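PDB 3TQE: malonyl-CoA-[acyl-carrier-protein] transacylase from Coxiella burnetii, which probably transfers the malonyl group from malonyl-CoA to holo-acyl carrier protein, supplying malonyl-ACP for fatty acid synthesis. Local coordinates for residues 11-16 / 276-281. Numbering follows the deposited sequence. Where two conformers were deposited one is given.
Sequences VFPGQG and FMECGP. With GLY (glycine), chain B.
Val11 is joined to the strand beside it by two backbone hydrogen bonds: its N donates to Met277 O at 2.9 Å, almost straight at 174°, and its O receives Cys279 N at 2.8 Å. One residue thus bonds to the two that flank Glu278, the pattern of a parallel bridge, and Glu278 CA adds a C-H...O contact to Val11 O. The side chains of Val11 and Glu278 share one face of the sheet. There Val11, branched at CB and well suited to a buried strand, sets CG1 near the ring plane of Phe276, at its CD1 edge (3.9 Å), while CG2 lies over the backbone at Met277 O. Both carboxylate oxygens of Glu278 accept backbone N-H groups at the start of helix 284-292, OE2 from Leu285 and OE1 from Ala286, so this buried acid has partners for its polar end.

On the other face Cys279 CB makes an off-centre CH-pi contact 4.0 Å from the Phe12 ring centroid. SG, anti to the backbone N (chi1 -165°), is carried to CE1 of Phe12 at 3.5 Å, an oblique sulfur-aromatic contact. Cys279 is also the centre of an inverse gamma turn, closed by a weak bond from Gly280 N to Glu278 O. Pro13 packs on this turn, its CG 3.7 Å from Gly280 CA, whose bareness lets the ring come close. The chain runs on to Gln15, which lines the bound glycine's pocket with Ser96, a predicted active-site residue.

Strands 9-12 and 275-278 are the inner pair of the acyltransferase domain's four-stranded parallel sheet. Phe12 bonds through its backbone to Ala93 and His95, beside Ser96 in a sequence consistent with a nucleophile elbow (GxSxG). Helices 261-270 and 284-292 cover the Val11 face; helix 63-83 packs against Phe12 and Cys279.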
ATOM      1  N   VAL A  11       2.692  -9.288   0.778  1.00 11.26           N
ATOM      2  CA  VAL A  11       2.500  -7.976   0.223  1.00 11.31           C
ATOM      3  C   VAL A  11       1.209  -7.384   0.723  1.00 10.69           C
ATOM      4  O   VAL A  11       0.173  -8.037   0.742  1.00 12.24           O
ATOM      5  CB  VAL A  11       2.598  -7.944  -1.325  1.00 12.15           C
ATOM      6  CG1 VAL A  11       4.022  -8.324  -1.736  1.00 13.96           C
ATOM      7  CG2 VAL A  11       1.563  -8.839  -2.032  1.00 14.00           C
ATOM      8  N   PHE A  12       1.286  -6.145   1.186  1.00 10.24           N
ATOM      9  CA  PHE A  12       0.191  -5.511   1.883  1.00 11.24           C
ATOM     10  C   PHE A  12      -0.391  -4.403   1.046  1.00 11.20           C
ATOM     11  O   PHE A  12       0.311  -3.459   0.698  1.00 11.79           O
ATOM     12  CB  PHE A  12       0.685  -4.920   3.199  1.00 10.88           C
ATOM     13  CG  PHE A  12       1.157  -5.946   4.176  1.00 10.96           C
ATOM     14  CD1 PHE A  12       0.312  -6.458   5.131  1.00 12.34           C
ATOM     15  CD2 PHE A  12       2.438  -6.431   4.112  1.00 11.85           C
ATOM     16  CE1 PHE A  12       0.748  -7.385   6.051  1.00 13.33           C
ATOM     17  CE2 PHE A  12       2.867  -7.356   5.018  1.00 12.36           C
ATOM     18  CZ  PHE A  12       2.029  -7.811   6.002  1.00 12.79           C
ATOM     19  N   PRO A  13      -1.669  -4.502   0.730  1.00 12.09           N
ATOM     20  CA  PRO A  13      -2.264  -3.482  -0.071  1.00 13.12           C
ATOM     21  C   PRO A  13      -2.566  -2.191   0.651  1.00 14.07           C
ATOM     22  O   PRO A  13      -2.681  -2.142   1.864  1.00 15.55           O
ATOM     23  CB  PRO A  13      -3.551  -4.113  -0.536  1.00 14.71           C
ATOM     24  CG  PRO A  13      -3.845  -5.100   0.341  1.00 16.18           C
ATOM     25  CD  PRO A  13      -2.581  -5.618   0.935  1.00 12.87           C
ATOM     26  N   GLY A  14      -2.684  -1.156  -0.147  1.00 15.05           N
ATOM     27  CA  GLY A  14      -3.023   0.177   0.308  1.00 15.75           C
ATOM     28  C   GLY A  14      -4.255   0.711  -0.383  1.00 16.35           C
ATOM     29  O   GLY A  14      -5.125  -0.041  -0.803  1.00 15.79           O
ATOM     30  N   GLN A  15      -4.312   2.033  -0.510  0.50 17.54           N
ATOM     31  CA  GLN A  15      -5.407   2.743  -1.186  0.50 19.01           C
ATOM     32  C   GLN A  15      -5.868   2.059  -2.460  0.50 18.79           C
ATOM     33  O   GLN A  15      -5.053   1.628  -3.278  0.50 19.63           O
ATOM     34  CB  GLN A  15      -4.951   4.165  -1.530  0.50 19.77           C
ATOM     35  CG  GLN A  15      -6.021   5.016  -2.181  0.50 23.17           C
ATOM     36  CD  GLN A  15      -6.023   6.420  -1.645  0.50 28.00           C
ATOM     37  OE1 GLN A  15      -5.113   6.806  -0.908  0.50 30.49           O
ATOM     38  NE2 GLN A  15      -7.058   7.193  -1.988  0.50 30.33           N
ATOM     39  N   GLY A  16      -7.180   1.978  -2.632  1.00 18.68           N
ATOM     40  CA  GLY A  16      -7.728   1.374  -3.803  1.00 19.62           C
ATOM     41  C   GLY A  16      -8.260   0.011  -3.493  1.00 18.28           C
ATOM     42  O   GLY A  16      -9.138  -0.484  -4.202  1.00 21.62           O
ATOM     43  N   PHE A 276       3.796 -15.054  -3.477  1.00 13.79           N
ATOM     44  CA  PHE A 276       3.398 -13.844  -2.770  1.00 13.45           C
ATOM     45  C   PHE A 276       2.025 -14.091  -2.170  1.00 14.51           C
ATOM     46  O   PHE A 276       1.154 -14.672  -2.812  1.00 16.38           O
ATOM     47  CB  PHE A 276       3.285 -12.680  -3.760  1.00 13.36           C
ATOM     48  CG  PHE A 276       4.591 -12.322  -4.413  1.00 14.29           C
ATOM     49  CD1 PHE A 276       5.385 -11.308  -3.911  1.00 14.62           C
ATOM     50  CD2 PHE A 276       5.050 -13.037  -5.501  1.00 15.34           C
ATOM     51  CE1 PHE A 276       6.585 -10.997  -4.502  1.00 16.89           C
ATOM     52  CE2 PHE A 276       6.280 -12.717  -6.089  1.00 16.20           C
ATOM     53  CZ  PHE A 276       7.034 -11.721  -5.581  1.00 15.90           C
HETATM   54  N   MSE A 277       1.817 -13.614  -0.955  1.00 13.73           N
HETATM   55  CA  MSE A 277       0.506 -13.669  -0.321  0.50 14.26           C
HETATM   56  C   MSE A 277       0.059 -12.247  -0.170  1.00 13.52           C
HETATM   57  O   MSE A 277       0.817 -11.419   0.342  1.00 13.90           O
HETATM   58  CB  MSE A 277       0.577 -14.278   1.069  0.50 15.27           C
HETATM   59  CG  MSE A 277       0.452 -15.732   1.095  0.50 17.17           C
HETATM   60 SE   MSE A 277       2.003 -16.471   0.327  0.50 20.96          SE
HETATM   61  CE  MSE A 277       1.611 -18.328   0.744  0.50 17.17           C
ATOM     62  N   GLU A 278      -1.147 -11.964  -0.629  1.00 13.02           N
ATOM     63  CA  GLU A 278      -1.692 -10.633  -0.540  1.00 13.45           C
ATOM     64  C   GLU A 278      -2.420 -10.515   0.786  1.00 13.36           C
ATOM     65  O   GLU A 278      -3.462 -11.141   1.019  1.00 14.55           O
ATOM     66  CB  GLU A 278      -2.588 -10.330  -1.735  1.00 14.34           C
ATOM     67  CG  GLU A 278      -3.136  -8.910  -1.753  1.00 16.24           C
ATOM     68  CD  GLU A 278      -3.420  -8.332  -3.141  1.00 18.05           C
ATOM     69  OE1 GLU A 278      -3.483  -9.079  -4.150  1.00 19.15           O
ATOM     70  OE2 GLU A 278      -3.564  -7.085  -3.214  1.00 17.73           O
ATOM     71  N   CYS A 279      -1.802  -9.794   1.700  1.00 13.41           N
ATOM     72  CA  CYS A 279      -2.269  -9.720   3.067  1.00 14.40           C
ATOM     73  C   CYS A 279      -3.134  -8.496   3.239  1.00 14.45           C
ATOM     74  O   CYS A 279      -2.747  -7.507   3.824  1.00 14.42           O
ATOM     75  CB  CYS A 279      -1.095  -9.731   4.022  1.00 15.57           C
ATOM     76  SG  CYS A 279      -1.552 -10.065   5.718  1.00 17.11           S
ATOM     77  N   GLY A 280      -4.330  -8.587   2.706  1.00 14.10           N
ATOM     78  CA  GLY A 280      -5.289  -7.493   2.744  1.00 14.48           C
ATOM     79  C   GLY A 280      -6.461  -7.826   1.867  1.00 14.25           C
ATOM     80  O   GLY A 280      -6.523  -8.892   1.237  1.00 15.46           O
ATOM     81  N   PRO A 281      -7.422  -6.918   1.802  1.00 14.57           N
ATOM     82  CA  PRO A 281      -8.575  -7.083   0.946  1.00 16.11           C
ATOM     83  C   PRO A 281      -8.224  -6.827  -0.516  1.00 16.56           C
ATOM     84  O   PRO A 281      -7.219  -6.170  -0.825  1.00 16.37           O
ATOM     85  CB  PRO A 281      -9.501  -6.011   1.453  1.00 16.58           C
ATOM     86  CG  PRO A 281      -8.568  -4.912   1.916  1.00 16.07           C
ATOM     87  CD  PRO A 281      -7.376  -5.612   2.455  1.00 15.27           C
TER
HETATM   88  N   GLY B 314      -1.222   6.248  -3.058  1.00 46.42           N
HETATM   89  CA  GLY B 314      -1.984   5.959  -1.799  1.00 45.67           C
HETATM   90  C   GLY B 314      -1.312   6.523  -0.560  1.00 45.14           C
HETATM   91  O   GLY B 314      -1.523   6.091   0.591  1.00 43.80           O
HETATM   92  OXT GLY B 314      -0.510   7.433  -0.688  1.00 44.96           O